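PDB 5M0T: alpha-ketoglutarate-dependent non-heme iron oxygenase EasH from Aspergillus japonicus, which probably uses iron(II), 2-oxoglutarate and oxygen to carry out an oxidative step in the biosynthesis of the ergot alkaloid cycloclavine. Local coordinates for residues P10-I15 and D31-I36; R46-E51 and S84-D89; A72-L77 and P124-Q129; K102-P107 and S148-L153. All coordinates share one frame; numbering follows the deposited sequence.

Contact 1: residues P10-I15 and D31-I36; sequences PTLRRI and DGVVVI
A beta-alpha-beta unit, strand 14-16, helix 21-31 and strand 33-37, brings R13, R14 and I15 alongside V34, V35 and I36 at one border of the large sheet, with the strands parallel. V35 is gripped through both backbone polar atoms: its N donates to R13 O at 2.9 Å, almost straight at 177°, and its O accepts from I15 N at 2.8 Å. L12 lays CD2 against V35 CG2, 3.8 Å away, while its CD1 reaches V33 CG2; CG anti to the backbone N (chi1 172°) brings both methyl groups against these valines. I15 CG2 meets V34 CG2 at 3.6 Å. R14 runs beside V35 in the same direction, and its NH1, salt-bridged to E37, a zinc ligand, passes V35 CG1. At the end of helix 21-31, just before G32 turns the chain into strand 33-37, R13 NE donates to D31 OD2 at 3.1 Å from above the carboxylate plane, with weak bonds added by NH2, which also pairs with E30. One water accepts from R13 N and donates to D31 OD2 and V33 O. The D31 carboxylate is thus met by an arginine and a water together, which would be expected to stabilise its negative charge.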
loop_
_atom_site.group_PDB
_atom_site.type_symbol
_atom_site.label_atom_id
_atom_site.label_comp_id
_atom_site.label_asym_id
_atom_site.label_seq_id
_atom_site.Cartn_x
_atom_site.Cartn_y
_atom_site.Cartn_z
ATOM N N PRO A 10 -26.685 -14.011 -17.535
ATOM C CA PRO A 10 -25.764 -15.078 -17.147
ATOM C C PRO A 10 -26.182 -15.827 -15.872
ATOM O O PRO A 10 -27.189 -15.479 -15.258
ATOM C CB PRO A 10 -24.458 -14.305 -16.921
ATOM C CG PRO A 10 -24.887 -12.887 -16.596
ATOM C CD PRO A 10 -26.375 -12.779 -16.785
ATOM N N THR A 11 -25.372 -16.818 -15.483
ATOM C CA THR A 11 -25.641 -17.725 -14.360
ATOM C C THR A 11 -24.488 -17.669 -13.366
ATOM O O THR A 11 -23.354 -17.391 -13.736
ATOM C CB THR A 11 -25.792 -19.193 -14.850
ATOM O OG1 THR A 11 -26.786 -19.257 -15.873
ATOM C CG2 THR A 11 -26.203 -20.156 -13.713
ATOM N N LEU A 12 -24.790 -17.916 -12.105
ATOM C CA LEU A 12 -23.774 -18.013 -11.073
ATOM C C LEU A 12 -23.435 -19.485 -10.958
ATOM O O LEU A 12 -24.320 -20.311 -10.739
ATOM C CB LEU A 12 -24.284 -17.481 -9.730
ATOM C CG LEU A 12 -23.402 -17.688 -8.505
ATOM C CD1 LEU A 12 -21.986 -17.178 -8.750
ATOM C CD2 LEU A 12 -24.048 -17.007 -7.303
ATOM N N ARG A 13 -22.152 -19.809 -11.124
ATOM C CA ARG A 13 -21.717 -21.201 -11.112
ATOM C C ARG A 13 -21.207 -21.555 -9.741
ATOM O O ARG A 13 -20.814 -20.690 -8.954
ATOM C CB ARG A 13 -20.681 -21.482 -12.209
ATOM C CG ARG A 13 -21.350 -21.687 -13.561
ATOM C CD ARG A 13 -20.405 -22.249 -14.601
ATOM N NE ARG A 13 -19.481 -21.237 -15.104
ATOM C CZ ARG A 13 -18.470 -21.470 -15.944
ATOM N NH1 ARG A 13 -18.210 -22.697 -16.379
ATOM N NH2 ARG A 13 -17.704 -20.465 -16.348
ATOM N N ARG A 14 -21.248 -22.852 -9.488
ATOM C CA ARG A 14 -21.044 -23.450 -8.186
ATOM C C ARG A 14 -20.058 -24.612 -8.383
ATOM O O ARG A 14 -20.207 -25.406 -9.324
ATOM C CB ARG A 14 -22.399 -23.974 -7.724
ATOM C CG ARG A 14 -22.547 -24.255 -6.247
ATOM C CD ARG A 14 -23.955 -24.743 -5.924
ATOM N NE ARG A 14 -24.964 -23.686 -5.912
ATOM C CZ ARG A 14 -25.150 -22.780 -4.946
ATOM N NH1 ARG A 14 -24.364 -22.727 -3.869
ATOM N NH2 ARG A 14 -26.134 -21.893 -5.077
ATOM N N ILE A 15 -19.048 -24.706 -7.528
ATOM C CA ILE A 15 -17.975 -25.690 -7.721
ATOM C C ILE A 15 -17.422 -26.110 -6.353
ATOM O O ILE A 15 -17.205 -25.269 -5.483
ATOM C CB ILE A 15 -16.869 -25.124 -8.664
ATOM C CG1 ILE A 15 -16.007 -26.227 -9.256
ATOM C CG2 ILE A 15 -16.022 -24.100 -7.962
ATOM C CD1 ILE A 15 -15.025 -25.707 -10.287
ATOM N N ASP A 31 -16.281 -15.736 -15.432
ATOM C CA ASP A 31 -17.515 -15.190 -14.831
ATOM C C ASP A 31 -17.299 -14.052 -13.823
ATOM O O ASP A 31 -18.229 -13.306 -13.542
ATOM C CB ASP A 31 -18.296 -16.308 -14.135
ATOM C CG ASP A 31 -18.887 -17.339 -15.110
ATOM O OD1 ASP A 31 -18.601 -17.312 -16.322
ATOM O OD2 ASP A 31 -19.655 -18.204 -14.648
ATOM N N GLY A 32 -16.087 -13.935 -13.279
ATOM C CA GLY A 32 -15.777 -12.943 -12.250
ATOM C C GLY A 32 -16.241 -13.292 -10.853
ATOM O O GLY A 32 -15.976 -12.548 -9.902
ATOM N N VAL A 33 -16.911 -14.434 -10.719
ATOM C CA VAL A 33 -17.531 -14.832 -9.480
ATOM C C VAL A 33 -17.867 -16.314 -9.580
ATOM O O VAL A 33 -18.313 -16.781 -10.636
ATOM C CB VAL A 33 -18.792 -13.967 -9.162
ATOM C CG1 VAL A 33 -19.849 -14.064 -10.263
ATOM C CG2 VAL A 33 -19.391 -14.351 -7.816
ATOM N N VAL A 34 -17.615 -17.053 -8.505
ATOM C CA VAL A 34 -17.983 -18.478 -8.417
ATOM C C VAL A 34 -18.289 -18.829 -6.961
ATOM O O VAL A 34 -17.668 -18.283 -6.058
ATOM C CB VAL A 34 -16.850 -19.391 -8.978
ATOM C CG1 VAL A 34 -15.533 -19.147 -8.266
ATOM C CG2 VAL A 34 -17.214 -20.864 -8.910
ATOM N N VAL A 35 -19.246 -19.724 -6.741
ATOM C CA VAL A 35 -19.499 -20.273 -5.401
ATOM C C VAL A 35 -18.594 -21.498 -5.152
ATOM O O VAL A 35 -18.595 -22.458 -5.929
ATOM C CB VAL A 35 -20.981 -20.640 -5.208
ATOM C CG1 VAL A 35 -21.200 -21.311 -3.853
ATOM C CG2 VAL A 35 -21.867 -19.399 -5.365
ATOM N N ILE A 36 -17.794 -21.425 -4.092
ATOM C CA ILE A 36 -16.998 -22.554 -3.618
ATOM C C ILE A 36 -17.802 -23.295 -2.550
ATOM O O ILE A 36 -17.979 -22.787 -1.443
ATOM C CB ILE A 36 -15.629 -22.126 -3.037
ATOM C CG1 ILE A 36 -14.862 -21.228 -4.011
ATOM C CG2 ILE A 36 -14.778 -23.340 -2.728
ATOM C CD1 ILE A 36 -13.533 -20.712 -3.494
HETATM O O HOH W 1 -20.169 -18.116 -12.095
#

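Contact 2: residues R46-E51 and S84-D89; sequences RRFNGE and SKLFRD
E51, one turn beyond R47 on helix 42-52, presents its carboxylate to the first turn of helix 85-91, and this is the tight part of the contact. With CG anti to the carbonyl carbon (chi1 -68°) and the chain extended beyond it, the glutamate reaches the other helix. E51 OE1 takes two bonds: L86 N donates to its syn lone pair at 3.1 Å, and S84 OG comes from above the carboxylate plane at 2.7 Å. E51 OE2 accepts from K85 N at 3.2 Å, a more bent bond of 141°. S84 OG in turn accepts from F87 N at 3.1 Å, as an N-cap. Next to these bonds, the F48 ring turns its edge to S84 OG, and F48 CD1 lies 4.0 Å from L86 CD2; the ring also stacks on F225 of strand 222-231. The side of R47 and K85, both exposed, is the solvent side. There L86 CD1 rests over one face of the R47 guanidinium, which D43 and E90 hold by salt bridges, and K85 leads away to a salt bridge with D89. A carboxylate binding the N-H groups of the first turn (K85, L86) beside a serine N-cap is typical of helix N-terminal capping, here supplied partly by a second helix.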
loop_
_atom_site.group_PDB
_atom_site.type_symbol
_atom_site.label_atom_id
_atom_site.label_comp_id
_atom_site.label_asym_id
_atom_site.label_seq_id
_atom_site.Cartn_x
_atom_site.Cartn_y
_atom_site.Cartn_z
ATOM N N ARG A 46 -18.506 -23.408 13.045
ATOM C CA ARG A 46 -18.874 -23.461 14.467
ATOM C C ARG A 46 -17.802 -22.834 15.362
ATOM O O ARG A 46 -18.114 -21.960 16.181
ATOM C CB ARG A 46 -19.148 -24.903 14.927
ATOM N N ARG A 47 -16.550 -23.260 15.188
ATOM C CA ARG A 47 -15.438 -22.742 15.995
ATOM C C ARG A 47 -15.147 -21.264 15.730
ATOM O O ARG A 47 -14.923 -20.509 16.674
ATOM C CB ARG A 47 -14.159 -23.588 15.821
ATOM C CG ARG A 47 -14.156 -24.856 16.663
ATOM C CD ARG A 47 -12.842 -25.609 16.566
ATOM N NE ARG A 47 -12.578 -26.083 15.201
ATOM C CZ ARG A 47 -11.559 -25.715 14.417
ATOM N NH1 ARG A 47 -10.628 -24.850 14.823
ATOM N NH2 ARG A 47 -11.453 -26.242 13.199
ATOM N N PHE A 48 -15.163 -20.849 14.463
ATOM C CA PHE A 48 -14.984 -19.436 14.122
ATOM C C PHE A 48 -16.085 -18.574 14.750
ATOM O O PHE A 48 -15.789 -17.576 15.397
ATOM C CB PHE A 48 -14.950 -19.228 12.601
ATOM C CG PHE A 48 -14.609 -17.819 12.189
ATOM C CD1 PHE A 48 -13.364 -17.285 12.486
ATOM C CD2 PHE A 48 -15.531 -17.027 11.510
ATOM C CE1 PHE A 48 -13.041 -15.993 12.123
ATOM C CE2 PHE A 48 -15.212 -15.736 11.135
ATOM C CZ PHE A 48 -13.968 -15.220 11.439
ATOM N N ASN A 49 -17.343 -18.982 14.581
ATOM C CA ASN A 49 -18.475 -18.310 15.248
ATOM C C ASN A 49 -18.297 -18.206 16.764
ATOM O O ASN A 49 -18.524 -17.137 17.327
ATOM C CB ASN A 49 -19.813 -18.992 14.915
ATOM C CG ASN A 49 -20.339 -18.609 13.534
ATOM O OD1 ASN A 49 -20.087 -17.512 13.039
ATOM N ND2 ASN A 49 -21.064 -19.526 12.903
ATOM N N GLY A 50 -17.877 -19.298 17.409
ATOM C CA GLY A 50 -17.575 -19.293 18.844
ATOM C C GLY A 50 -16.587 -18.206 19.248
ATOM O O GLY A 50 -16.831 -17.472 20.205
ATOM N N GLU A 51 -15.485 -18.098 18.498
ATOM C CA GLU A 51 -14.459 -17.059 18.716
ATOM C C GLU A 51 -14.981 -15.629 18.476
ATOM O O GLU A 51 -14.632 -14.704 19.209
ATOM C CB GLU A 51 -13.225 -17.307 17.817
ATOM C CG GLU A 51 -12.410 -18.552 18.172
ATOM C CD GLU A 51 -11.014 -18.589 17.534
ATOM O OE1 GLU A 51 -10.886 -18.505 16.282
ATOM O OE2 GLU A 51 -10.029 -18.709 18.303
ATOM N N SER A 84 -9.276 -13.859 16.383
ATOM C CA SER A 84 -9.513 -15.247 15.955
ATOM C C SER A 84 -8.237 -16.042 15.648
ATOM O O SER A 84 -7.523 -15.758 14.682
ATOM C CB SER A 84 -10.415 -15.265 14.724
ATOM O OG SER A 84 -10.713 -16.592 14.336
ATOM N N LYS A 85 -7.981 -17.052 16.476
ATOM C CA LYS A 85 -6.894 -18.006 16.278
ATOM C C LYS A 85 -7.095 -18.795 14.993
ATOM O O LYS A 85 -6.136 -19.025 14.246
ATOM C CB LYS A 85 -6.789 -18.961 17.483
ATOM C CG LYS A 85 -5.507 -19.793 17.542
ATOM C CD LYS A 85 -5.437 -20.572 18.849
ATOM C CE LYS A 85 -4.392 -21.677 18.791
ATOM N NZ LYS A 85 -3.078 -21.203 18.274
ATOM N N LEU A 86 -8.340 -19.188 14.734
ATOM C CA LEU A 86 -8.692 -19.895 13.511
ATOM C C LEU A 86 -8.385 -19.052 12.256
ATOM O O LEU A 86 -7.966 -19.597 11.229
ATOM C CB LEU A 86 -10.165 -20.322 13.557
ATOM C CG LEU A 86 -10.683 -21.232 12.427
ATOM C CD1 LEU A 86 -11.739 -22.206 12.964
ATOM C CD2 LEU A 86 -11.217 -20.445 11.218
ATOM N N PHE A 87 -8.576 -17.737 12.338
ATOM C CA PHE A 87 -8.210 -16.840 11.239
ATOM C C PHE A 87 -6.686 -16.847 11.035
ATOM O O PHE A 87 -6.188 -17.104 9.943
ATOM C CB PHE A 87 -8.701 -15.415 11.524
ATOM C CG PHE A 87 -8.583 -14.496 10.368
ATOM C CD1 PHE A 87 -7.383 -13.848 10.094
ATOM C CD2 PHE A 87 -9.678 -14.255 9.560
ATOM C CE1 PHE A 87 -7.270 -13.006 9.002
ATOM C CE2 PHE A 87 -9.576 -13.405 8.480
ATOM C CZ PHE A 87 -8.371 -12.780 8.190
ATOM N N ARG A 88 -5.968 -16.548 12.111
ATOM C CA ARG A 88 -4.514 -16.498 12.100
ATOM C C ARG A 88 -3.843 -17.777 11.580
ATOM O O ARG A 88 -2.935 -17.684 10.780
ATOM C CB ARG A 88 -3.991 -16.195 13.505
ATOM C CG ARG A 88 -4.223 -14.761 13.956
ATOM C CD ARG A 88 -3.388 -14.444 15.189
ATOM N NE ARG A 88 -3.682 -15.324 16.323
ATOM C CZ ARG A 88 -4.730 -15.222 17.140
ATOM N NH1 ARG A 88 -5.660 -14.281 16.968
ATOM N NH2 ARG A 88 -4.854 -16.095 18.132
ATOM N N ASP A 89 -4.314 -18.943 12.028
ATOM C CA ASP A 89 -3.628 -20.237 11.809
ATOM C C ASP A 89 -4.200 -21.091 10.671
ATOM O O ASP A 89 -3.441 -21.720 9.948
ATOM C CB ASP A 89 -3.679 -21.077 13.081
ATOM C CG ASP A 89 -2.998 -20.421 14.266
ATOM O OD1 ASP A 89 -2.440 -19.314 14.129
ATOM O OD2 ASP A 89 -3.026 -21.037 15.361
#

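Contact 3: residues A72-L77 and P124-Q129; sequences AGMRQL and PGYHGQ. With AKG (2-oxoglutaric acid), chain D.
At the wall of the 2-oxoglutarate pocket, which includes Q129, and next to the iron(II) site, M74 packs against Y126 and Q129. M74 meets both partners: its CE lies 3.6 Å from Y126 OH and 4.0 Å from Q129 NE2, and its CG lies 4.0 Å from Y126 CZ. The chain is straight through chi2 and bends at chi3 (143°), which carries the methyl group in between the phenol and the amide. No direct hydrogen bond joins the two segments. Instead a water, in the plane of the Y126 ring at its edge, accepts from Y126 OH at 2.9 Å and donates to A72 O, whose carbonyl also faces the ring edge. G128 N lies over one face of the Y126 ring, offset toward the rim. Q129 stretches across to the ligand, and its NE2 donates to O2 of 2-oxoglutarate at 3.2 Å in a nearly straight line, 177°. OE1 of Q129 accepts from A212 N and NE2 also donates to Y70 O, bonds at both ends of the amide that are consistent with a fixed rotation. R222 and T169 supply further bonds to the same ligand. The segment 72-77 leaves helix 66-71 and enters strand 75-77, which pairs with strand 112-122 at the sheet border, while 124-129 is the loop that follows strand 112-122; M74 also touches L120 and T122 of that strand.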
loop_
_atom_site.group_PDB
_atom_site.type_symbol
_atom_site.label_atom_id
_atom_site.label_comp_id
_atom_site.label_asym_id
_atom_site.label_seq_id
_atom_site.Cartn_x
_atom_site.Cartn_y
_atom_site.Cartn_z
ATOM N N ALA A 72 -22.880 1.465 6.765
ATOM C CA ALA A 72 -23.905 1.952 7.705
ATOM C C ALA A 72 -25.078 0.955 7.757
ATOM O O ALA A 72 -25.448 0.374 6.729
ATOM C CB ALA A 72 -24.393 3.347 7.303
ATOM N N GLY A 73 -25.629 0.740 8.955
ATOM C CA GLY A 73 -26.734 -0.215 9.182
ATOM C C GLY A 73 -26.344 -1.671 9.447
ATOM O O GLY A 73 -27.195 -2.482 9.834
ATOM N N MET A 74 -25.068 -2.015 9.239
ATOM C CA MET A 74 -24.581 -3.382 9.451
ATOM C C MET A 74 -23.961 -3.507 10.830
ATOM O O MET A 74 -23.458 -2.512 11.386
ATOM C CB MET A 74 -23.516 -3.737 8.424
ATOM C CG MET A 74 -24.058 -3.920 7.025
ATOM S SD MET A 74 -22.750 -4.387 5.878
ATOM C CE MET A 74 -23.647 -5.529 4.826
ATOM N N ARG A 75 -24.000 -4.729 11.368
ATOM C CA ARG A 75 -23.101 -5.117 12.455
ATOM C C ARG A 75 -21.792 -5.573 11.801
ATOM O O ARG A 75 -21.817 -6.358 10.856
ATOM C CB ARG A 75 -23.717 -6.229 13.300
ATOM C CG ARG A 75 -25.041 -5.846 13.957
ATOM C CD ARG A 75 -25.544 -6.931 14.904
ATOM N NE ARG A 75 -24.610 -7.137 16.021
ATOM C CZ ARG A 75 -24.583 -6.441 17.161
ATOM N NH1 ARG A 75 -25.463 -5.463 17.408
ATOM N NH2 ARG A 75 -23.665 -6.742 18.075
ATOM N N GLN A 76 -20.658 -5.054 12.274
ATOM C CA GLN A 76 -19.359 -5.426 11.724
ATOM C C GLN A 76 -18.258 -5.521 12.782
ATOM O O GLN A 76 -18.238 -4.758 13.756
ATOM C CB GLN A 76 -18.939 -4.495 10.561
ATOM C CG GLN A 76 -18.541 -3.055 10.925
ATOM C CD GLN A 76 -17.075 -2.857 11.339
ATOM O OE1 GLN A 76 -16.186 -3.608 10.943
ATOM N NE2 GLN A 76 -16.823 -1.824 12.137
ATOM N N LEU A 77 -17.368 -6.489 12.579
ATOM C CA LEU A 77 -16.105 -6.598 13.300
ATOM C C LEU A 77 -15.025 -6.813 12.255
ATOM O O LEU A 77 -15.192 -7.657 11.389
ATOM C CB LEU A 77 -16.132 -7.786 14.256
ATOM C CG LEU A 77 -14.853 -8.064 15.072
ATOM C CD1 LEU A 77 -14.593 -6.952 16.084
ATOM C CD2 LEU A 77 -14.950 -9.423 15.741
ATOM N N PRO A 124 -32.925 -8.340 10.615
ATOM C CA PRO A 124 -34.208 -8.260 9.924
ATOM C C PRO A 124 -34.566 -6.817 9.544
ATOM O O PRO A 124 -34.410 -5.901 10.361
ATOM C CB PRO A 124 -35.183 -8.780 10.975
ATOM C CG PRO A 124 -34.372 -9.733 11.775
ATOM C CD PRO A 124 -33.039 -9.087 11.880
ATOM N N GLY A 125 -35.006 -6.622 8.304
ATOM C CA GLY A 125 -35.337 -5.296 7.784
ATOM C C GLY A 125 -34.210 -4.544 7.080
ATOM O O GLY A 125 -34.473 -3.495 6.473
ATOM N N TYR A 126 -32.966 -5.052 7.162
ATOM C CA TYR A 126 -31.814 -4.379 6.547
ATOM C C TYR A 126 -32.057 -4.265 5.043
ATOM O O TYR A 126 -32.393 -5.257 4.384
ATOM C CB TYR A 126 -30.496 -5.110 6.845
ATOM C CG TYR A 126 -29.327 -4.584 6.046
ATOM C CD1 TYR A 126 -28.766 -3.334 6.335
ATOM C CD2 TYR A 126 -28.808 -5.309 4.973
ATOM C CE1 TYR A 126 -27.695 -2.841 5.598
ATOM C CE2 TYR A 126 -27.734 -4.826 4.235
ATOM C CZ TYR A 126 -27.188 -3.590 4.540
ATOM O OH TYR A 126 -26.136 -3.106 3.797
ATOM N N HIS A 127 -31.891 -3.050 4.523
ATOM C CA HIS A 127 -32.384 -2.713 3.187
ATOM C C HIS A 127 -31.475 -3.187 2.027
ATOM O O HIS A 127 -31.915 -3.233 0.876
ATOM C CB HIS A 127 -32.637 -1.204 3.073
ATOM C CG HIS A 127 -31.399 -0.380 3.211
ATOM N ND1 HIS A 127 -30.979 0.148 4.410
ATOM C CD2 HIS A 127 -30.474 -0.017 2.297
ATOM C CE1 HIS A 127 -29.853 0.816 4.224
ATOM N NE2 HIS A 127 -29.519 0.721 2.950
ATOM N N GLY A 128 -30.220 -3.507 2.330
ATOM C CA GLY A 128 -29.273 -4.022 1.319
ATOM C C GLY A 128 -28.310 -2.935 0.864
ATOM O O GLY A 128 -28.464 -1.776 1.241
ATOM N N GLN A 129 -27.314 -3.312 0.071
ATOM C CA GLN A 129 -26.345 -2.365 -0.482
ATOM C C GLN A 129 -26.669 -2.091 -1.940
ATOM O O GLN A 129 -27.268 -2.937 -2.629
ATOM C CB GLN A 129 -24.928 -2.941 -0.400
ATOM C CG GLN A 129 -24.383 -3.051 1.006
ATOM C CD GLN A 129 -22.989 -3.682 1.065
ATOM O OE1 GLN A 129 -22.681 -4.626 0.349
ATOM N NE2 GLN A 129 -22.146 -3.169 1.947
HETATM C C1 AKG D . -18.874 -4.834 0.962
HETATM O O1 AKG D . -18.001 -4.364 0.235
HETATM O O2 AKG D . -19.186 -4.359 2.145
HETATM C C2 AKG D . -19.713 -6.061 0.578
HETATM O O5 AKG D . -19.819 -6.331 -0.603
HETATM C C3 AKG D . -20.357 -6.923 1.634
HETATM C C4 AKG D . -21.259 -7.994 1.044
HETATM C C5 AKG D . -21.948 -8.858 2.065
HETATM O O3 AKG D . -21.535 -8.739 3.306
HETATM O O4 AKG D . -22.827 -9.623 1.744
HETATM O O HOH W 2 -24.847 -0.569 4.473
#

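Contact 4: residues K102-P107 and S148-L153; sequences KRLFGP and SPESML
The C-terminal part of helix 95-105 comes up to the segment leading into strand 152-158, with the CA atoms of F105 and E150 6.6 Å apart and no hydrogen bond between the two segments. L104 splits its two methyl groups between different neighbours. L104 CD1 lies 3.6 Å from CG of E150, whose chain is bent at chi2 (-66°), its aliphatic part crossing L104 at about a right angle. L104 CD2 rests 3.7 Å from L153 CB and equally close to M152 O. The same CD2 sits over one face of the F105 ring, offset toward its rim. The F105 ring reaches the backbone of E150 to L153: F105 CE1 lies 3.4 Å from S151 O, which approaches obliquely, and CZ stands 4.0 Å from L153 CB. E150 O and M152 N lie near the ring plane at its edge. E150 N bonds E108, and the L153 backbone pairs with M229. The contact thus seats this part of the helix on the sheet: strand 222-231 flanks it through S231 against F105, and helix 21-31 adjoins it through F25 on L104 and L28 on L153.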
loop_
_atom_site.group_PDB
_atom_site.type_symbol
_atom_site.label_atom_id
_atom_site.label_comp_id
_atom_site.label_asym_id
_atom_site.label_seq_id
_atom_site.Cartn_x
_atom_site.Cartn_y
_atom_site.Cartn_z
ATOM N N LYS A 102 -2.145 -16.609 -5.830
ATOM C CA LYS A 102 -0.965 -16.701 -6.688
ATOM C C LYS A 102 -1.327 -16.570 -8.160
ATOM O O LYS A 102 -0.625 -15.912 -8.904
ATOM C CB LYS A 102 -0.206 -18.011 -6.473
ATOM C CG LYS A 102 0.638 -18.028 -5.211
ATOM C CD LYS A 102 1.383 -19.345 -5.065
ATOM C CE LYS A 102 1.855 -19.565 -3.639
ATOM N NZ LYS A 102 2.102 -21.018 -3.438
ATOM N N ARG A 103 -2.432 -17.186 -8.566
ATOM C CA ARG A 103 -2.889 -17.100 -9.946
ATOM C C ARG A 103 -3.451 -15.728 -10.311
ATOM O O ARG A 103 -3.198 -15.247 -11.397
ATOM C CB ARG A 103 -3.931 -18.170 -10.235
ATOM C CG ARG A 103 -3.323 -19.530 -10.475
ATOM C CD ARG A 103 -4.386 -20.596 -10.623
ATOM N NE ARG A 103 -3.918 -21.852 -10.059
ATOM C CZ ARG A 103 -3.000 -22.635 -10.620
ATOM N NH1 ARG A 103 -2.454 -22.346 -11.810
ATOM N NH2 ARG A 103 -2.641 -23.750 -9.988
ATOM N N LEU A 104 -4.234 -15.118 -9.429
ATOM C CA LEU A 104 -4.812 -13.800 -9.724
ATOM C C LEU A 104 -3.740 -12.709 -9.744
ATOM O O LEU A 104 -3.665 -11.919 -10.695
ATOM C CB LEU A 104 -5.918 -13.436 -8.742
ATOM C CG LEU A 104 -6.790 -12.243 -9.172
ATOM C CD1 LEU A 104 -7.662 -12.589 -10.374
ATOM C CD2 LEU A 104 -7.644 -11.788 -7.984
ATOM N N PHE A 105 -2.902 -12.694 -8.711
ATOM C CA PHE A 105 -1.970 -11.597 -8.485
ATOM C C PHE A 105 -0.569 -11.790 -9.052
ATOM O O PHE A 105 0.130 -10.811 -9.300
ATOM C CB PHE A 105 -1.886 -11.301 -6.987
ATOM C CG PHE A 105 -3.197 -10.904 -6.378
ATOM C CD1 PHE A 105 -3.883 -9.802 -6.841
ATOM C CD2 PHE A 105 -3.739 -11.626 -5.332
ATOM C CE1 PHE A 105 -5.096 -9.421 -6.271
ATOM C CE2 PHE A 105 -4.950 -11.247 -4.757
ATOM C CZ PHE A 105 -5.637 -10.144 -5.229
ATOM N N GLY A 106 -0.140 -13.032 -9.242
ATOM C CA GLY A 106 1.192 -13.312 -9.749
ATOM C C GLY A 106 1.565 -12.605 -11.040
ATOM O O GLY A 106 2.676 -12.081 -11.145
ATOM N N PRO A 107 0.668 -12.593 -12.044
ATOM C CA PRO A 107 1.062 -12.017 -13.347
ATOM C C PRO A 107 1.399 -10.510 -13.351
ATOM O O PRO A 107 2.458 -10.135 -13.852
ATOM C CB PRO A 107 -0.142 -12.312 -14.241
ATOM C CG PRO A 107 -0.731 -13.546 -13.646
ATOM C CD PRO A 107 -0.565 -13.385 -12.162
ATOM N N SER A 148 -8.013 -1.904 -15.400
ATOM C CA SER A 148 -7.280 -2.028 -14.164
ATOM C C SER A 148 -6.660 -3.416 -14.023
ATOM O O SER A 148 -7.272 -4.414 -14.415
ATOM C CB SER A 148 -8.213 -1.787 -12.989
ATOM O OG SER A 148 -7.521 -1.872 -11.763
ATOM N N PRO A 149 -5.453 -3.491 -13.441
ATOM C CA PRO A 149 -4.977 -4.787 -13.043
ATOM C C PRO A 149 -5.829 -5.333 -11.908
ATOM O O PRO A 149 -6.494 -4.558 -11.214
ATOM C CB PRO A 149 -3.555 -4.507 -12.569
ATOM C CG PRO A 149 -3.679 -3.147 -11.980
ATOM C CD PRO A 149 -4.548 -2.429 -12.984
ATOM N N GLU A 150 -5.785 -6.652 -11.723
ATOM C CA GLU A 150 -6.483 -7.297 -10.635
ATOM C C GLU A 150 -5.839 -6.806 -9.357
ATOM O O GLU A 150 -4.608 -6.781 -9.242
ATOM C CB GLU A 150 -6.396 -8.819 -10.744
ATOM C CG GLU A 150 -7.109 -9.414 -11.965
ATOM C CD GLU A 150 -8.630 -9.236 -11.937
ATOM O OE1 GLU A 150 -9.221 -8.957 -10.864
ATOM O OE2 GLU A 150 -9.255 -9.388 -13.003
ATOM N N SER A 151 -6.681 -6.350 -8.436
ATOM C CA SER A 151 -6.234 -5.752 -7.176
ATOM C C SER A 151 -6.763 -6.459 -5.949
ATOM O O SER A 151 -6.098 -6.484 -4.937
ATOM C CB SER A 151 -6.688 -4.282 -7.112
ATOM O OG SER A 151 -8.090 -4.202 -7.244
ATOM N N MET A 152 -7.966 -7.011 -6.028
ATOM C CA MET A 152 -8.612 -7.619 -4.881
ATOM C C MET A 152 -9.260 -8.945 -5.230
ATOM O O MET A 152 -9.685 -9.163 -6.365
ATOM C CB MET A 152 -9.687 -6.687 -4.352
ATOM C CG MET A 152 -9.166 -5.357 -3.872
ATOM S SD MET A 152 -10.516 -4.311 -3.338
ATOM C CE MET A 152 -9.650 -3.100 -2.344
ATOM N N LEU A 153 -9.331 -9.811 -4.233
ATOM C CA LEU A 153 -10.026 -11.083 -4.328
ATOM C C LEU A 153 -10.775 -11.289 -3.017
ATOM O O LEU A 153 -10.136 -11.380 -1.968
ATOM C CB LEU A 153 -9.030 -12.231 -4.534
ATOM C CG LEU A 153 -9.626 -13.610 -4.823
ATOM C CD1 LEU A 153 -10.705 -13.563 -5.908
ATOM C CD2 LEU A 153 -8.507 -14.571 -5.208
#

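Contacts 1, 3 and 4 all reach the same large sheet: contact 1 pairs strand 14-16 with 33-37 at one border, contact 3 includes strand 75-77 at the other, and contact 4 brings part of a helix to strand 152-158 within it. Contact 3 is the one that touches 2-oxoglutarate. The side chain of Q129 in contact 3 is about 5 Å from the bound iron(II) ion; the side chain of M152 in contact 4 lies about 8 Å from both iron and ligand, and that of F48 in contact 2 about 12 Å from the ligand. Contacts 2 and 4 lie on opposite sides of the chain's centre, centres 27 Å apart. The nearest atoms of contacts 2 and 3 are about 6 Å apart.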